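Imelysin (Bacteroides ovatus ATCC 8483, PDB 3OYV) is an imelysin-like, largely helical outer-membrane protein that probably takes part in bacterial iron uptake, although it is also classed as a peptidase. Local coordinates at residues A[24-29]-A[322-327]; A[28-33]-A[331-336]; A[299-304]-A[337-342]. One frame throughout, in Å; residues are numbered along the deposited sequence.

Interaction 1 (A[24-29]-A[322-327]); sequences WHNYMR and SDLEWS
Arg29 lies flat on the indole of Trp326, and this cation-pi stack, with a hydrogen bond from Asn26, ties helix 21-47 to the end of helix 319-323 and the loop that runs on from it, two parts of the mostly helical imelysin chain that are far apart in sequence. The two planes are only 4° from parallel. Arg29 CZ sits 3.8 Å from the centroid of the Trp326 five-membered ring, while Arg29 CD makes a CH-pi contact of 3.8 Å with the centroid of the six-membered ring. The length of the overlap comes from an extended arginine chain that starts with CG anti to the backbone N (chi1 176°), so methylene carbons and guanidinium both lie along the indole. The opposite ring face is met near its rim by Leu324 CD2.

Hydrogen bonding is carried by Asn26. Trp326 NE1 donates to Asn26 OD1 over 2.9 Å, nearly straight at 168°. The oxygen lies in the indole plane, but the donor stands well above the plane of the amide. Asn26 ND2 donates to Trp321 O in helix 319-323, so both ends of this amide are engaged.

Three waters add further links. One molecule donates to both Asn26 OD1 and Leu324 O. Another donates to Ser322 O and Leu324 O and takes only a weak bond from Asn26 ND2. At the outer end of the stack, Arg29 NH2 donates over 2.8 Å to a third water, lying in the guanidinium plane, which in turn donates over 2.8 Å to Ser327 O.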
ATOM      1  N   TRP A  24     -24.244   8.905  -0.154  1.00 11.26           N
ATOM      2  CA  TRP A  24     -23.293   7.874   0.291  1.00 10.74           C
ATOM      3  C   TRP A  24     -23.080   6.844  -0.824  1.00 11.45           C
ATOM      4  O   TRP A  24     -21.938   6.494  -1.160  1.00 10.89           O
ATOM      5  CB  TRP A  24     -23.820   7.194   1.551  1.00 11.55           C
ATOM      6  CG  TRP A  24     -22.790   6.613   2.458  1.00 11.10           C
ATOM      7  CD1 TRP A  24     -21.936   5.580   2.203  1.00 12.74           C
ATOM      8  CD2 TRP A  24     -22.521   7.038   3.787  1.00 12.66           C
ATOM      9  NE1 TRP A  24     -21.155   5.338   3.300  1.00 12.96           N
ATOM     10  CE2 TRP A  24     -21.499   6.211   4.297  1.00 12.75           C
ATOM     11  CE3 TRP A  24     -23.047   8.041   4.603  1.00 13.50           C
ATOM     12  CZ2 TRP A  24     -20.995   6.362   5.581  1.00 14.33           C
ATOM     13  CZ3 TRP A  24     -22.559   8.170   5.861  1.00 16.61           C
ATOM     14  CH2 TRP A  24     -21.520   7.352   6.337  1.00 16.30           C
ATOM     15  N   HIS A  25     -24.166   6.384  -1.436  1.00 10.47           N
ATOM     16  CA  HIS A  25     -24.084   5.435  -2.561  1.00 10.74           C
ATOM     17  C   HIS A  25     -23.289   6.014  -3.709  1.00 10.43           C
ATOM     18  O   HIS A  25     -22.373   5.370  -4.257  1.00 11.01           O
ATOM     19  CB  HIS A  25     -25.479   5.058  -3.067  1.00 12.06           C
ATOM     20  CG  HIS A  25     -26.333   4.355  -2.037  1.00 12.64           C
ATOM     21  ND1 HIS A  25     -27.701   4.197  -2.181  1.00 13.72           N
ATOM     22  CD2 HIS A  25     -26.032   3.834  -0.823  1.00 13.14           C
ATOM     23  CE1 HIS A  25     -28.188   3.560  -1.130  1.00 13.50           C
ATOM     24  NE2 HIS A  25     -27.195   3.314  -0.298  1.00 15.78           N
ATOM     25  N   ASN A  26     -23.685   7.208  -4.141  1.00 10.55           N
ATOM     26  CA  ASN A  26     -23.034   7.827  -5.275  1.00 10.51           C
ATOM     27  C   ASN A  26     -21.547   8.106  -5.046  1.00  9.43           C
ATOM     28  O   ASN A  26     -20.728   7.924  -5.966  1.00 11.00           O
ATOM     29  CB  ASN A  26     -23.776   9.105  -5.646  1.00 11.10           C
ATOM     30  CG  ASN A  26     -25.110   8.813  -6.345  1.00 12.89           C
ATOM     31  OD1 ASN A  26     -25.228   7.817  -7.054  1.00 14.81           O
ATOM     32  ND2 ASN A  26     -26.100   9.704  -6.170  1.00 14.61           N
ATOM     33  N   TYR A  27     -21.208   8.583  -3.856  1.00  9.70           N
ATOM     34  CA  TYR A  27     -19.805   8.922  -3.600  1.00 10.55           C
ATOM     35  C   TYR A  27     -18.953   7.665  -3.432  1.00 11.12           C
ATOM     36  O   TYR A  27     -17.828   7.613  -3.913  1.00 11.83           O
ATOM     37  CB  TYR A  27     -19.617   9.903  -2.451  1.00 11.01           C
ATOM     38  CG  TYR A  27     -18.276  10.578  -2.568  1.00  9.74           C
ATOM     39  CD1 TYR A  27     -17.966  11.351  -3.689  1.00 10.60           C
ATOM     40  CD2 TYR A  27     -17.318  10.422  -1.584  1.00 11.06           C
ATOM     41  CE1 TYR A  27     -16.754  11.960  -3.813  1.00 10.41           C
ATOM     42  CE2 TYR A  27     -16.082  11.044  -1.701  1.00 10.37           C
ATOM     43  CZ  TYR A  27     -15.808  11.820  -2.823  1.00 10.75           C
ATOM     44  OH  TYR A  27     -14.589  12.466  -2.966  1.00 12.41           O
HETATM   45  N   MSE A  28     -19.492   6.646  -2.759  1.00 11.09           N
HETATM   46  CA  MSE A  28     -18.791   5.345  -2.680  0.60 11.06           C
HETATM   47  C   MSE A  28     -18.499   4.839  -4.079  1.00 10.52           C
HETATM   48  O   MSE A  28     -17.391   4.382  -4.351  1.00 10.96           O
HETATM   49  CB  MSE A  28     -19.585   4.278  -1.935  0.60 10.66           C
HETATM   50  CG  MSE A  28     -19.484   4.309  -0.454  0.60 12.04           C
HETATM   51 SE   MSE A  28     -20.137   2.686   0.317  0.60 14.79          SE
HETATM   52  CE  MSE A  28     -21.930   2.747  -0.394  0.60 10.77           C
ATOM     53  N   ARG A  29     -19.524   4.869  -4.936  1.00  9.88           N
ATOM     54  CA  ARG A  29     -19.330   4.441  -6.316  1.00 10.51           C
ATOM     55  C   ARG A  29     -18.226   5.248  -7.000  1.00 10.60           C
ATOM     56  O   ARG A  29     -17.385   4.698  -7.703  1.00 10.41           O
ATOM     57  CB  ARG A  29     -20.628   4.519  -7.149  1.00 10.19           C
ATOM     58  CG  ARG A  29     -20.469   4.182  -8.578  1.00 12.78           C
ATOM     59  CD  ARG A  29     -21.803   4.098  -9.245  1.00 12.58           C
ATOM     60  NE  ARG A  29     -21.582   4.014 -10.687  1.00 15.90           N
ATOM     61  CZ  ARG A  29     -22.530   3.848 -11.605  1.00 16.00           C
ATOM     62  NH1 ARG A  29     -23.785   3.812 -11.252  1.00 17.18           N
ATOM     63  NH2 ARG A  29     -22.207   3.771 -12.895  1.00 18.76           N
ATOM     64  N   SER A 322     -26.387  13.765  -3.776  1.00 12.04           N
ATOM     65  CA  SER A 322     -27.659  13.033  -3.556  1.00 12.99           C
ATOM     66  C   SER A 322     -28.450  12.879  -4.839  1.00 13.10           C
ATOM     67  O   SER A 322     -29.105  11.868  -5.071  1.00 14.99           O
ATOM     68  CB  SER A 322     -28.535  13.754  -2.516  1.00 12.95           C
ATOM     69  OG  SER A 322     -29.627  12.952  -2.116  1.00 14.73           O
ATOM     70  N   ASP A 323     -28.427  13.924  -5.654  1.00 13.60           N
ATOM     71  CA  ASP A 323     -29.247  14.060  -6.861  1.00 13.07           C
ATOM     72  C   ASP A 323     -28.571  13.541  -8.136  1.00 12.71           C
ATOM     73  O   ASP A 323     -29.195  13.438  -9.183  1.00 15.15           O
ATOM     74  CB  ASP A 323     -29.574  15.554  -7.076  1.00 12.89           C
ATOM     75  CG  ASP A 323     -30.554  16.115  -6.072  1.00 15.16           C
ATOM     76  OD1 ASP A 323     -31.303  15.345  -5.389  1.00 17.01           O
ATOM     77  OD2 ASP A 323     -30.584  17.379  -5.996  1.00 15.79           O
ATOM     78  N   LEU A 324     -27.288  13.176  -8.054  1.00 12.62           N
ATOM     79  CA  LEU A 324     -26.539  12.731  -9.218  1.00 12.99           C
ATOM     80  C   LEU A 324     -27.157  11.486  -9.859  1.00 13.79           C
ATOM     81  O   LEU A 324     -27.540  10.545  -9.149  1.00 15.42           O
ATOM     82  CB  LEU A 324     -25.083  12.422  -8.826  1.00 13.09           C
ATOM     83  CG  LEU A 324     -24.176  11.856  -9.894  1.00 13.38           C
ATOM     84  CD1 LEU A 324     -23.871  12.867 -10.994  1.00 15.29           C
ATOM     85  CD2 LEU A 324     -22.873  11.341  -9.240  1.00 14.41           C
ATOM     86  N   GLU A 325     -27.191  11.500 -11.190  0.60 13.05           N
ATOM     87  CA  GLU A 325     -27.571  10.345 -12.003  0.60 16.74           C
ATOM     88  C   GLU A 325     -26.354   9.931 -12.838  0.60 17.07           C
ATOM     89  O   GLU A 325     -25.521  10.777 -13.180  0.60 18.98           O
ATOM     90  CB  GLU A 325     -28.764  10.689 -12.902  0.60 17.49           C
ATOM     91  CG  GLU A 325     -30.022  11.057 -12.136  0.60 20.93           C
ATOM     92  CD  GLU A 325     -31.143  11.652 -13.004  0.60 26.96           C
ATOM     93  OE1 GLU A 325     -31.198  11.356 -14.217  0.60 34.53           O
ATOM     94  OE2 GLU A 325     -31.975  12.416 -12.457  0.60 29.19           O
ATOM     95  N   TRP A 326     -26.178   8.625 -13.059  1.00 19.20           N
ATOM     96  CA  TRP A 326     -25.038   8.141 -13.868  1.00 19.32           C
ATOM     97  C   TRP A 326     -25.349   7.852 -15.355  1.00 21.33           C
ATOM     98  O   TRP A 326     -26.476   7.479 -15.692  1.00 22.76           O
ATOM     99  CB  TRP A 326     -24.448   6.897 -13.197  1.00 21.01           C
ATOM    100  CG  TRP A 326     -23.957   7.179 -11.818  1.00 19.41           C
ATOM    101  CD1 TRP A 326     -24.725   7.299 -10.709  1.00 21.18           C
ATOM    102  CD2 TRP A 326     -22.592   7.359 -11.390  1.00 16.69           C
ATOM    103  NE1 TRP A 326     -23.934   7.540  -9.598  1.00 18.90           N
ATOM    104  CE2 TRP A 326     -22.622   7.596  -9.995  1.00 16.09           C
ATOM    105  CE3 TRP A 326     -21.356   7.287 -12.027  1.00 17.98           C
ATOM    106  CZ2 TRP A 326     -21.467   7.800  -9.250  1.00 15.98           C
ATOM    107  CZ3 TRP A 326     -20.201   7.538 -11.284  1.00 19.48           C
ATOM    108  CH2 TRP A 326     -20.264   7.758  -9.921  1.00 18.76           C
ATOM    109  N   SER A 327     -24.350   8.012 -16.235  1.00 23.24           N
ATOM    110  CA  SER A 327     -24.461   7.577 -17.640  1.00 26.87           C
ATOM    111  C   SER A 327     -24.701   6.083 -17.724  1.00 28.46           C
ATOM    112  O   SER A 327     -24.122   5.309 -16.949  1.00 26.45           O
ATOM    113  CB  SER A 327     -23.205   7.928 -18.429  1.00 29.88           C
ATOM    114  OG  SER A 327     -23.029   9.333 -18.464  1.00 35.80           O
TER
HETATM  115  O   HOH W   1     -29.271  10.032  -7.201  1.00 31.86           O
HETATM  116  O   HOH W   2     -27.367   7.620  -9.048  1.00 32.18           O
HETATM  117  O   HOH W   3     -24.293   3.708 -14.699  0.60 15.43           O

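Interaction 2 (A[28-33]-A[331-336]); sequences MRNVAA and DEAAVE
Asn30 grips the backbone of Val335 with a pair of hydrogen bonds from its side-chain amide, through which helix 21-47 of the mostly helical imelysin fold holds the irregular loop leading toward helix 343-351. Val335 N donates to Asn30 OD1 over 3.0 Å, and Asn30 ND2 returns a bond of 3.0 Å to Val335 O. The second is the more regular: it falls on a lone pair of the carbonyl and stays close to the plane of the amide. This pair fixes which way round the amide sits; Ala334 N, 2.8 Å from Asn30 OD1, adds a weak bond with an N-H...O angle of 121°. With CG anti to the backbone N (chi1 -165°), the amide reaches the loop although its CB leaves the helix at a slant to it.

One turn further along, Ala33 points its methyl toward the loop. Ala33 CB packs 3.4 Å from Asp331 O and 4.0 Å from Ala333 CB.

Asp331 is exposed, and its carboxylate OD1 bonds to Tyr253 OH of helix 223-261. Its backbone is tied back by a water that donates to Asp331 O over 2.8 Å and to Ala33 O over 3.0 Å.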
HETATM    1  N   MSE A  28     -19.492   6.646  -2.759  1.00 11.09           N
HETATM    2  CA  MSE A  28     -18.791   5.345  -2.680  0.60 11.06           C
HETATM    3  C   MSE A  28     -18.499   4.839  -4.079  1.00 10.52           C
HETATM    4  O   MSE A  28     -17.391   4.382  -4.351  1.00 10.96           O
HETATM    5  CB  MSE A  28     -19.585   4.278  -1.935  0.60 10.66           C
HETATM    6  CG  MSE A  28     -19.484   4.309  -0.454  0.60 12.04           C
HETATM    7 SE   MSE A  28     -20.137   2.686   0.317  0.60 14.79          SE
HETATM    8  CE  MSE A  28     -21.930   2.747  -0.394  0.60 10.77           C
ATOM      9  N   ARG A  29     -19.524   4.869  -4.936  1.00  9.88           N
ATOM     10  CA  ARG A  29     -19.330   4.441  -6.316  1.00 10.51           C
ATOM     11  C   ARG A  29     -18.226   5.248  -7.000  1.00 10.60           C
ATOM     12  O   ARG A  29     -17.385   4.698  -7.703  1.00 10.41           O
ATOM     13  CB  ARG A  29     -20.628   4.519  -7.149  1.00 10.19           C
ATOM     14  CG  ARG A  29     -20.469   4.182  -8.578  1.00 12.78           C
ATOM     15  CD  ARG A  29     -21.803   4.098  -9.245  1.00 12.58           C
ATOM     16  NE  ARG A  29     -21.582   4.014 -10.687  1.00 15.90           N
ATOM     17  CZ  ARG A  29     -22.530   3.848 -11.605  1.00 16.00           C
ATOM     18  NH1 ARG A  29     -23.785   3.812 -11.252  1.00 17.18           N
ATOM     19  NH2 ARG A  29     -22.207   3.771 -12.895  1.00 18.76           N
ATOM     20  N   ASN A  30     -18.258   6.565  -6.816  1.00 10.23           N
ATOM     21  CA  ASN A  30     -17.264   7.418  -7.428  1.00  9.80           C
ATOM     22  C   ASN A  30     -15.844   7.031  -6.990  1.00  9.66           C
ATOM     23  O   ASN A  30     -14.940   6.889  -7.809  1.00 10.68           O
ATOM     24  CB  ASN A  30     -17.525   8.884  -7.086  1.00 11.59           C
ATOM     25  CG  ASN A  30     -16.736   9.824  -7.995  1.00 10.67           C
ATOM     26  OD1 ASN A  30     -17.005   9.904  -9.190  1.00 12.52           O
ATOM     27  ND2 ASN A  30     -15.713  10.498  -7.441  1.00 13.19           N
ATOM     28  N   VAL A  31     -15.666   6.864  -5.681  1.00  9.40           N
ATOM     29  CA  VAL A  31     -14.334   6.557  -5.156  1.00  9.49           C
ATOM     30  C   VAL A  31     -13.867   5.162  -5.607  1.00  9.43           C
ATOM     31  O   VAL A  31     -12.702   4.982  -5.989  1.00  9.89           O
ATOM     32  CB  VAL A  31     -14.324   6.718  -3.639  1.00 11.10           C
ATOM     33  CG1 VAL A  31     -12.994   6.246  -3.026  1.00 12.82           C
ATOM     34  CG2 VAL A  31     -14.607   8.180  -3.232  1.00 12.59           C
ATOM     35  N   ALA A  32     -14.784   4.196  -5.640  1.00  9.42           N
ATOM     36  CA  ALA A  32     -14.446   2.837  -6.077  1.00  9.18           C
ATOM     37  C   ALA A  32     -14.135   2.823  -7.573  1.00  9.55           C
ATOM     38  O   ALA A  32     -13.255   2.082  -8.016  1.00  9.73           O
ATOM     39  CB  ALA A  32     -15.572   1.862  -5.774  1.00 10.70           C
ATOM     40  N   ALA A  33     -14.857   3.641  -8.382  1.00  9.33           N
ATOM     41  CA  ALA A  33     -14.602   3.752  -9.819  1.00  9.32           C
ATOM     42  C   ALA A  33     -13.205   4.295 -10.068  1.00 10.40           C
ATOM     43  O   ALA A  33     -12.481   3.819 -10.937  1.00 10.75           O
ATOM     44  CB  ALA A  33     -15.664   4.627 -10.461  1.00 10.48           C
ATOM     45  N   ASP A 331     -18.901   2.632 -16.215  1.00 18.64           N
ATOM     46  CA  ASP A 331     -18.188   2.342 -14.965  1.00 18.69           C
ATOM     47  C   ASP A 331     -17.179   3.435 -14.579  1.00 15.93           C
ATOM     48  O   ASP A 331     -16.555   3.327 -13.505  1.00 17.31           O
ATOM     49  CB  ASP A 331     -17.453   1.010 -15.039  1.00 21.24           C
ATOM     50  CG  ASP A 331     -18.365  -0.198 -14.948  1.00 26.07           C
ATOM     51  OD1 ASP A 331     -19.510  -0.109 -14.443  1.00 29.80           O
ATOM     52  OD2 ASP A 331     -17.873  -1.281 -15.329  1.00 38.11           O
ATOM     53  N   GLU A 332     -17.029   4.467 -15.406  1.00 16.79           N
ATOM     54  CA  GLU A 332     -16.100   5.555 -15.102  0.60 16.11           C
ATOM     55  C   GLU A 332     -16.607   6.410 -13.938  1.00 15.71           C
ATOM     56  O   GLU A 332     -17.800   6.498 -13.682  1.00 15.62           O
ATOM     57  CB  GLU A 332     -15.866   6.425 -16.340  0.60 19.29           C
ATOM     58  CG  GLU A 332     -15.243   5.638 -17.497  0.60 25.85           C
ATOM     59  CD  GLU A 332     -14.639   6.523 -18.583  0.60 33.72           C
ATOM     60  OE1 GLU A 332     -14.946   7.731 -18.631  0.60 33.27           O
ATOM     61  OE2 GLU A 332     -13.851   5.997 -19.396  0.60 38.75           O
ATOM     62  N   ALA A 333     -15.695   7.061 -13.236  1.00 13.26           N
ATOM     63  CA  ALA A 333     -16.050   7.965 -12.173  1.00 12.48           C
ATOM     64  C   ALA A 333     -16.814   9.163 -12.728  1.00 11.92           C
ATOM     65  O   ALA A 333     -16.597   9.571 -13.861  1.00 14.43           O
ATOM     66  CB  ALA A 333     -14.805   8.453 -11.464  1.00 12.79           C
ATOM     67  N   ALA A 334     -17.691   9.725 -11.910  1.00 12.34           N
ATOM     68  CA  ALA A 334     -18.381  10.989 -12.204  1.00 14.32           C
ATOM     69  C   ALA A 334     -17.454  12.196 -12.065  1.00 13.41           C
ATOM     70  O   ALA A 334     -17.576  13.166 -12.814  1.00 14.63           O
ATOM     71  CB  ALA A 334     -19.593  11.167 -11.271  1.00 15.06           C
ATOM     72  N   VAL A 335     -16.560  12.149 -11.077  1.00 12.79           N
ATOM     73  CA  VAL A 335     -15.714  13.279 -10.727  1.00 12.93           C
ATOM     74  C   VAL A 335     -14.305  12.784 -10.397  1.00 12.58           C
ATOM     75  O   VAL A 335     -14.121  11.881  -9.565  1.00 13.57           O
ATOM     76  CB  VAL A 335     -16.256  14.027  -9.496  1.00 13.45           C
ATOM     77  CG1 VAL A 335     -15.298  15.154  -9.074  1.00 14.26           C
ATOM     78  CG2 VAL A 335     -17.675  14.608  -9.756  1.00 13.89           C
ATOM     79  N   GLU A 336     -13.315  13.429 -11.013  1.00 13.20           N
ATOM     80  CA  GLU A 336     -11.907  13.193 -10.741  1.00 14.04           C
ATOM     81  C   GLU A 336     -11.559  13.897  -9.421  1.00 12.99           C
ATOM     82  O   GLU A 336     -10.969  14.994  -9.438  1.00 15.64           O
ATOM     83  CB  GLU A 336     -11.057  13.676 -11.921  1.00 14.74           C
ATOM     84  CG  GLU A 336      -9.655  13.176 -11.928  1.00 20.52           C
ATOM     85  CD  GLU A 336      -9.558  11.672 -12.181  1.00 21.88           C
ATOM     86  OE1 GLU A 336     -10.307  11.142 -13.055  1.00 23.76           O
ATOM     87  OE2 GLU A 336      -8.696  11.035 -11.512  1.00 18.98           O
TER
HETATM   88  O   HOH W   4     -19.139   4.417 -12.068  1.00 19.72           O
HETATM   89  O   HOH W   5     -13.944   2.366 -13.178  1.00 17.04           O

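Interaction 3 (A[299-304]-A[337-342])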
ATOM      1  N   ASP A 299       0.087   7.377  -6.828  1.00 13.44           N
ATOM      2  CA  ASP A 299       0.065   6.882  -5.449  1.00 12.61           C
ATOM      3  C   ASP A 299      -0.882   7.737  -4.586  1.00 12.09           C
ATOM      4  O   ASP A 299      -1.799   7.201  -3.970  1.00 13.10           O
ATOM      5  CB  ASP A 299       1.498   6.845  -4.908  1.00 14.08           C
ATOM      6  CG  ASP A 299       1.608   6.378  -3.489  1.00 17.58           C
ATOM      7  OD1 ASP A 299       0.757   5.693  -2.922  1.00 19.25           O
ATOM      8  OD2 ASP A 299       2.689   6.607  -2.908  1.00 27.53           O
ATOM      9  N   PRO A 300      -0.721   9.067  -4.580  1.00 12.76           N
ATOM     10  CA  PRO A 300      -1.674   9.836  -3.787  1.00 13.86           C
ATOM     11  C   PRO A 300      -3.129   9.812  -4.298  1.00 11.92           C
ATOM     12  O   PRO A 300      -4.063  10.052  -3.517  1.00 12.33           O
ATOM     13  CB  PRO A 300      -1.080  11.264  -3.778  1.00 15.38           C
ATOM     14  CG  PRO A 300      -0.112  11.298  -4.860  1.00 17.63           C
ATOM     15  CD  PRO A 300       0.424   9.894  -5.009  1.00 12.98           C
ATOM     16  N   ASN A 301      -3.307   9.492  -5.568  1.00 11.61           N
ATOM     17  CA  ASN A 301      -4.673   9.278  -6.084  1.00 11.12           C
ATOM     18  C   ASN A 301      -5.302   7.975  -5.603  1.00 11.60           C
ATOM     19  O   ASN A 301      -6.523   7.859  -5.581  1.00 12.21           O
ATOM     20  CB  ASN A 301      -4.664   9.336  -7.612  1.00 12.00           C
ATOM     21  CG  ASN A 301      -4.828  10.725  -8.139  1.00 14.88           C
ATOM     22  OD1 ASN A 301      -5.055  11.651  -7.386  1.00 19.87           O
ATOM     23  ND2 ASN A 301      -4.723  10.882  -9.465  1.00 19.64           N
HETATM   24  N   MSE A 302      -4.463   7.027  -5.232  1.00 10.72           N
HETATM   25  CA  MSE A 302      -4.927   5.718  -4.770  0.70 10.39           C
HETATM   26  C   MSE A 302      -4.947   5.547  -3.257  1.00 10.21           C
HETATM   27  O   MSE A 302      -5.673   4.692  -2.736  1.00 10.59           O
HETATM   28  CB  MSE A 302      -4.064   4.651  -5.395  0.70 10.24           C
HETATM   29  CG  MSE A 302      -4.251   4.626  -6.899  0.70 10.13           C
HETATM   30 SE   MSE A 302      -3.235   3.174  -7.754  0.70 12.08          SE
HETATM   31  CE  MSE A 302      -4.186   1.645  -7.178  0.70 15.94           C
ATOM     32  N   ASP A 303      -4.128   6.326  -2.545  1.00 10.47           N
ATOM     33  CA  ASP A 303      -3.825   5.976  -1.160  1.00 10.54           C
ATOM     34  C   ASP A 303      -3.403   7.137  -0.277  1.00 11.10           C
ATOM     35  O   ASP A 303      -2.546   6.973   0.577  1.00 11.49           O
ATOM     36  CB  ASP A 303      -2.715   4.909  -1.145  1.00 12.19           C
ATOM     37  CG  ASP A 303      -2.612   4.165   0.182  1.00 12.03           C
ATOM     38  OD1 ASP A 303      -3.658   3.851   0.799  1.00 12.25           O
ATOM     39  OD2 ASP A 303      -1.457   3.874   0.578  1.00 13.90           O
ATOM     40  N   SER A 304      -4.015   8.311  -0.427  1.00 10.94           N
ATOM     41  CA  SER A 304      -3.643   9.401   0.438  1.00 10.61           C
ATOM     42  C   SER A 304      -4.036   9.139   1.863  1.00 10.92           C
ATOM     43  O   SER A 304      -5.073   8.534   2.147  1.00 11.06           O
ATOM     44  CB  SER A 304      -4.291  10.731   0.014  1.00 11.43           C
ATOM     45  OG  SER A 304      -3.675  11.254  -1.137  1.00 14.15           O
ATOM     46  N   SER A 337     -11.898  13.264  -8.302  1.00 12.79           N
ATOM     47  CA  SER A 337     -11.843  13.881  -7.022  1.00 12.01           C
ATOM     48  C   SER A 337     -10.417  14.229  -6.579  1.00 13.06           C
ATOM     49  O   SER A 337      -9.434  13.635  -7.033  1.00 14.32           O
ATOM     50  CB  SER A 337     -12.455  12.931  -6.013  1.00 13.21           C
ATOM     51  OG  SER A 337     -13.828  12.607  -6.299  1.00 13.83           O
ATOM     52  N   ALA A 338     -10.343  15.158  -5.645  1.00 13.96           N
ATOM     53  CA  ALA A 338      -9.086  15.532  -4.994  1.00 14.36           C
ATOM     54  C   ALA A 338      -8.486  14.326  -4.268  1.00 14.82           C
ATOM     55  O   ALA A 338      -9.198  13.446  -3.770  1.00 14.61           O
ATOM     56  CB  ALA A 338      -9.330  16.667  -4.016  1.00 15.28           C
ATOM     57  N   GLN A 339      -7.160  14.323  -4.200  1.00 15.40           N
ATOM     58  CA  GLN A 339      -6.405  13.242  -3.552  1.00 13.06           C
ATOM     59  C   GLN A 339      -6.891  12.946  -2.138  1.00 13.71           C
ATOM     60  O   GLN A 339      -7.064  11.770  -1.771  1.00 13.63           O
ATOM     61  CB  GLN A 339      -4.911  13.607  -3.567  1.00 13.70           C
ATOM     62  CG  GLN A 339      -4.308  13.527  -4.956  1.00 17.80           C
ATOM     63  CD  GLN A 339      -2.902  14.029  -5.062  1.00 22.45           C
ATOM     64  OE1 GLN A 339      -2.359  14.595  -4.113  1.00 24.37           O
ATOM     65  NE2 GLN A 339      -2.289  13.814  -6.229  1.00 30.20           N
ATOM     66  N   ASN A 340      -7.154  13.980  -1.347  1.00 14.39           N
ATOM     67  CA  ASN A 340      -7.489  13.809   0.052  1.00 13.85           C
ATOM     68  C   ASN A 340      -8.968  13.483   0.351  1.00 14.05           C
ATOM     69  O   ASN A 340      -9.368  13.406   1.505  1.00 14.77           O
ATOM     70  CB  ASN A 340      -6.971  14.991   0.892  1.00 17.27           C
ATOM     71  CG  ASN A 340      -7.662  16.276   0.582  1.00 18.87           C
ATOM     72  OD1 ASN A 340      -8.671  16.295  -0.125  1.00 20.93           O
ATOM     73  ND2 ASN A 340      -7.133  17.389   1.132  1.00 22.69           N
ATOM     74  N   VAL A 341      -9.755  13.273  -0.705  1.00 13.08           N
ATOM     75  CA  VAL A 341     -11.120  12.751  -0.569  1.00 12.93           C
ATOM     76  C   VAL A 341     -11.361  11.589  -1.538  1.00 12.69           C
ATOM     77  O   VAL A 341     -12.499  11.275  -1.869  1.00 12.41           O
ATOM     78  CB  VAL A 341     -12.186  13.868  -0.737  1.00 13.95           C
ATOM     79  CG1 VAL A 341     -12.050  14.927   0.378  1.00 15.28           C
ATOM     80  CG2 VAL A 341     -12.136  14.468  -2.150  1.00 13.63           C
ATOM     81  N   ARG A 342     -10.300  10.887  -1.917  1.00 12.16           N
ATOM     82  CA  ARG A 342     -10.444   9.670  -2.722  1.00 10.84           C
ATOM     83  C   ARG A 342      -9.523   8.579  -2.140  1.00 10.47           C
ATOM     84  O   ARG A 342      -8.990   8.709  -1.022  1.00 11.93           O
ATOM     85  CB  ARG A 342     -10.134   9.949  -4.197  1.00 12.07           C
ATOM     86  CG  ARG A 342      -8.696  10.324  -4.432  1.00 11.45           C
ATOM     87  CD  ARG A 342      -8.485  10.845  -5.827  1.00 12.64           C
ATOM     88  NE  ARG A 342      -8.314   9.840  -6.883  1.00 11.46           N
ATOM     89  CZ  ARG A 342      -8.378  10.066  -8.193  1.00 11.81           C
ATOM     90  NH1 ARG A 342      -8.778  11.247  -8.697  1.00 13.10           N
ATOM     91  NH2 ARG A 342      -8.083   9.104  -9.030  1.00 13.42           N
TER
HETATM   92  O   HOH W   6      -6.242   9.003  -2.243  1.00 12.63           O
HETATM   93  O   HOH W   7      -6.610  13.980  -7.919  1.00 28.06           O
HETATM   94  O   HOH W   8      -6.983   7.227   0.494  1.00 10.74           O
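Arg342 stacks on the amide of Asn301, joining the short helix 298-303 to the loop just ahead of helix 343-351. The guanidinium and amide planes are 11° apart, and Asn301 CG sits over the centre of the guanidinium, 3.6 Å from Arg342 CZ. A sharp bend in the arginine chain (chi3 -82°) turns the flat group into this place.

The same residues are hydrogen-bonded. Arg342 NE donates over 3.0 Å to Asn301 O, on a lone pair of the carbonyl, although the oxygen is tilted out of the guanidinium plane. Arg342 NH1 makes a straighter bond (172°) within its own segment, 3.0 Å to Ser337 O, which lies in the guanidinium plane. Across on the other segment, Ser304 OG donates over 2.7 Å to Pro300 O, on a lone pair in the carbonyl plane.

Gln339 adds van der Waals packing. Its extended chain runs beside the Pro300 ring, pointing the same way, with Pro300 CB 3.6 Å from Gln339 CD. Gln339 CG comes within 3.2 Å of Asn301 OD1, the two amides being turned steeply against each other. Ser304 CB rests 3.5 Å from Gln339 O.

Waters bridge the two segments. One molecule accepts from Ser304 N and lies among the carbonyl oxygens of Pro300 and Gln339. Another donates to Asn301 OD1 over 2.9 Å and also to Ser337 O.

Arg342 further makes salt bridges to Glu336 through NH1 and to Asp38 of helix 21-47 through NH2. With two carboxylates, two carbonyls and a stacked amide around it, the buried guanidinium probably keeps its positive charge and acts as the polar hub at which helix 298-303, helix 21-47 and the loop meet.

How the interactions relate
Interactions 1 and 2 follow one another along helix 21-47, their centres about 8 Å apart. They share Arg29, and Trp326 CZ3 lies 3.4 Å from Ala334 N. Interaction 3 continues the same C-terminal loop inward, about 12 Å from interaction 2 and 18 Å from interaction 1, centre to centre. Glu336 of interaction 2 reaches the Arg342 of interaction 3, OE2 to NH1 at 2.8 Å, and Tyr27 OH, 2.6 Å from Val341 O, probably bonds 24-29 to that loop as well. Beyond it, helix 343-351 carries His345 of the GxHxxE signature of imelysin-like proteins; Asp303 touches His345 and, with Asp299, binds a glycerol probably left from crystallisation.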